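Local coordinates for protein pectate lyase (Bacillus, PDB 3VMV) that probably cleaves polygalacturonate, the pectate backbone of plant cell walls, by lyase chemistry, as polysaccharide lyase family 1 enzymes do, at residues Ile105-His113 and Gln318-Asn326. Residues are numbered along the deposited sequence; the frame is centred on the assembly and turned at random.
Sequences IIIQNVSIH and QHSGVGVIN
Asn109 reaches out of the turn between strands 105-108 and 111-113 and meets the loop that ends the chain. Its CG lies anti to the backbone N (chi1 -161°), which carries the amide into the curve of 321-326. Asn109 OD1 accepts a hydrogen bond from Gly323 N at 2.8 Å, in the carbonyl plane and on a lone pair, with N-H...O at 150°. A water also donates to Asn109 OD1, at 2.7 Å. The same water donates to Gly321 O and accepts from Val324 N, so it ties the curve together from inside. ND2 turns to the neighbouring coil, donating to Gly85 O and Gly87 O. Van der Waals contacts lie on either side of the amide. Ile325 sets CD1 against Asn109 CB at 3.7 Å and against the extended chain of Gln108, with CG of Gln108 3.6 Å away. Val322 rests its methyl CG1 against oxygens, 3.5 Å from Val110 O and 3.6 Å from Ser111 OG. With alanine in place of Asn109, Gly323 N would probably lose this acceptor and the water one of its two, weakening the tie between turn and loop. One amide thus joins two coils of the parallel beta-helix to the C-terminal tail, its oxygen gripped by two donors and its nitrogen by two carbonyls.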
loop_
_atom_site.group_PDB
_atom_site.type_symbol
_atom_site.label_atom_id
_atom_site.label_comp_id
_atom_site.label_asym_id
_atom_site.label_seq_id
_atom_site.Cartn_x
_atom_site.Cartn_y
_atom_site.Cartn_z
ATOM N N ILE A 105 2.768 -8.207 -10.540
ATOM C CA ILE A 105 3.456 -6.928 -10.623
ATOM C C ILE A 105 4.257 -6.685 -9.347
ATOM O O ILE A 105 3.735 -6.878 -8.244
ATOM C CB ILE A 105 2.446 -5.782 -10.745
ATOM C CG1 ILE A 105 1.352 -6.103 -11.794
ATOM C CG2 ILE A 105 3.159 -4.477 -11.041
ATOM C CD1 ILE A 105 1.840 -6.149 -13.259
ATOM N N ILE A 106 5.509 -6.283 -9.493
ATOM C CA ILE A 106 6.336 -5.858 -8.379
ATOM C C ILE A 106 6.709 -4.376 -8.542
ATOM O O ILE A 106 7.174 -3.975 -9.599
ATOM C CB ILE A 106 7.616 -6.702 -8.319
ATOM C CG1 ILE A 106 7.227 -8.154 -8.099
ATOM C CG2 ILE A 106 8.563 -6.177 -7.205
ATOM C CD1 ILE A 106 8.435 -9.102 -7.994
ATOM N N ILE A 107 6.479 -3.566 -7.506
ATOM C CA ILE A 107 7.022 -2.195 -7.435
ATOM C C ILE A 107 7.935 -2.163 -6.221
ATOM O O ILE A 107 7.486 -2.430 -5.086
ATOM C CB ILE A 107 5.900 -1.187 -7.295
ATOM C CG1 ILE A 107 4.907 -1.335 -8.446
ATOM C CG2 ILE A 107 6.449 0.266 -7.186
ATOM C CD1 ILE A 107 3.688 -0.514 -8.345
ATOM N N GLN A 108 9.210 -1.888 -6.452
ATOM C CA GLN A 108 10.204 -2.075 -5.401
ATOM C C GLN A 108 11.258 -0.994 -5.455
ATOM O O GLN A 108 11.746 -0.585 -6.546
ATOM C CB GLN A 108 10.826 -3.438 -5.630
ATOM C CG GLN A 108 11.801 -3.858 -4.552
ATOM C CD GLN A 108 12.229 -5.299 -4.730
ATOM O OE1 GLN A 108 12.095 -6.148 -3.812
ATOM N NE2 GLN A 108 12.761 -5.587 -5.880
ATOM N N ASN A 109 11.718 -0.577 -4.278
ATOM C CA ASN A 109 12.845 0.349 -4.164
ATOM C C ASN A 109 12.687 1.684 -4.898
ATOM O O ASN A 109 13.654 2.199 -5.479
ATOM C CB ASN A 109 14.160 -0.317 -4.615
ATOM C CG ASN A 109 15.390 0.412 -4.109
ATOM O OD1 ASN A 109 15.451 0.821 -2.934
ATOM N ND2 ASN A 109 16.376 0.585 -4.999
ATOM N N VAL A 110 11.471 2.217 -4.895
ATOM C CA VAL A 110 11.274 3.582 -5.413
ATOM C C VAL A 110 10.712 4.524 -4.339
ATOM O O VAL A 110 10.071 4.085 -3.372
ATOM C CB VAL A 110 10.309 3.591 -6.668
ATOM C CG1 VAL A 110 10.893 2.764 -7.785
ATOM C CG2 VAL A 110 8.901 3.075 -6.262
ATOM N N SER A 111 10.918 5.828 -4.526
ATOM C CA SER A 111 10.299 6.823 -3.671
ATOM C C SER A 111 9.258 7.529 -4.502
ATOM O O SER A 111 9.579 7.960 -5.611
ATOM C CB SER A 111 11.314 7.849 -3.197
ATOM O OG SER A 111 12.343 7.194 -2.446
ATOM N N ILE A 112 8.037 7.626 -3.996
ATOM C CA ILE A 112 6.956 8.273 -4.758
ATOM C C ILE A 112 6.323 9.263 -3.828
ATOM O O ILE A 112 5.848 8.881 -2.721
ATOM C CB ILE A 112 5.886 7.247 -5.215
ATOM C CG1 ILE A 112 6.555 6.100 -6.001
ATOM C CG2 ILE A 112 4.810 7.982 -6.081
ATOM C CD1 ILE A 112 5.555 5.101 -6.581
ATOM N N HIS A 113 6.267 10.531 -4.234
ATOM C CA HIS A 113 5.889 11.524 -3.263
ATOM C C HIS A 113 5.288 12.792 -3.871
ATOM O O HIS A 113 5.448 13.099 -5.032
ATOM C CB HIS A 113 7.120 11.879 -2.399
ATOM C CG HIS A 113 8.221 12.541 -3.180
ATOM N ND1 HIS A 113 8.354 13.913 -3.259
ATOM C CD2 HIS A 113 9.236 12.026 -3.918
ATOM C CE1 HIS A 113 9.400 14.215 -4.011
ATOM N NE2 HIS A 113 9.952 13.088 -4.430
ATOM N N GLN A 318 15.807 -0.276 10.589
ATOM C CA GLN A 318 17.062 -0.497 9.880
ATOM C C GLN A 318 16.898 -0.818 8.434
ATOM O O GLN A 318 17.798 -0.455 7.618
ATOM C CB GLN A 318 17.855 -1.604 10.564
ATOM C CG GLN A 318 18.185 -1.220 12.004
ATOM C CD GLN A 318 18.801 -2.356 12.772
ATOM O OE1 GLN A 318 18.441 -2.605 13.924
ATOM N NE2 GLN A 318 19.755 -3.047 12.146
ATOM N N HIS A 319 15.810 -1.483 8.066
ATOM C CA HIS A 319 15.784 -2.093 6.746
ATOM C C HIS A 319 14.597 -1.725 5.874
ATOM O O HIS A 319 14.520 -2.175 4.707
ATOM C CB HIS A 319 15.871 -3.612 6.844
ATOM C CG HIS A 319 17.071 -4.094 7.582
ATOM N ND1 HIS A 319 18.356 -3.942 7.105
ATOM C CD2 HIS A 319 17.180 -4.710 8.784
ATOM C CE1 HIS A 319 19.204 -4.464 7.975
ATOM N NE2 HIS A 319 18.516 -4.937 9.000
ATOM N N SER A 320 13.683 -0.910 6.404
ATOM C CA SER A 320 12.601 -0.420 5.542
ATOM C C SER A 320 13.083 0.676 4.585
ATOM O O SER A 320 14.087 1.327 4.810
ATOM C CB SER A 320 11.388 0.026 6.377
ATOM O OG SER A 320 11.699 1.163 7.164
ATOM N N GLY A 321 12.310 0.877 3.525
ATOM C CA GLY A 321 12.564 1.961 2.591
ATOM C C GLY A 321 13.579 1.658 1.500
ATOM O O GLY A 321 13.928 0.487 1.235
ATOM N N VAL A 322 14.012 2.730 0.829
ATOM C CA VAL A 322 14.849 2.609 -0.368
ATOM C C VAL A 322 16.325 2.508 -0.038
ATOM O O VAL A 322 16.755 2.865 1.075
ATOM C CB VAL A 322 14.600 3.787 -1.347
ATOM C CG1 VAL A 322 13.147 3.784 -1.802
ATOM C CG2 VAL A 322 14.994 5.145 -0.710
ATOM N N GLY A 323 17.102 2.085 -1.037
ATOM C CA GLY A 323 18.543 1.953 -0.897
ATOM C C GLY A 323 18.981 0.753 -0.074
ATOM O O GLY A 323 20.147 0.703 0.346
ATOM N N VAL A 324 18.077 -0.188 0.189
ATOM C CA VAL A 324 18.383 -1.365 1.016
ATOM C C VAL A 324 18.563 -2.613 0.145
ATOM O O VAL A 324 19.561 -3.337 0.291
ATOM C CB VAL A 324 17.275 -1.605 2.064
ATOM C CG1 VAL A 324 17.645 -2.797 2.942
ATOM C CG2 VAL A 324 17.114 -0.346 2.929
ATOM N N ILE A 325 17.610 -2.853 -0.753
ATOM C CA ILE A 325 17.565 -4.090 -1.544
ATOM C C ILE A 325 18.256 -4.012 -2.903
ATOM O O ILE A 325 18.530 -5.050 -3.506
ATOM C CB ILE A 325 16.108 -4.596 -1.774
ATOM C CG1 ILE A 325 15.275 -3.585 -2.564
ATOM C CG2 ILE A 325 15.437 -4.911 -0.469
ATOM C CD1 ILE A 325 15.341 -3.789 -4.059
ATOM N N ASN A 326 18.548 -2.811 -3.399
ATOM C CA ASN A 326 19.000 -2.718 -4.792
ATOM C C ASN A 326 19.866 -1.517 -5.150
ATOM O O ASN A 326 19.455 -0.663 -5.937
ATOM C CB ASN A 326 17.798 -2.772 -5.740
ATOM C CG ASN A 326 18.206 -2.960 -7.172
ATOM O OD1 ASN A 326 17.847 -2.174 -8.038
ATOM N ND2 ASN A 326 18.990 -4.007 -7.432
HETATM O O HOH W 1 15.413 -0.765 -0.734
#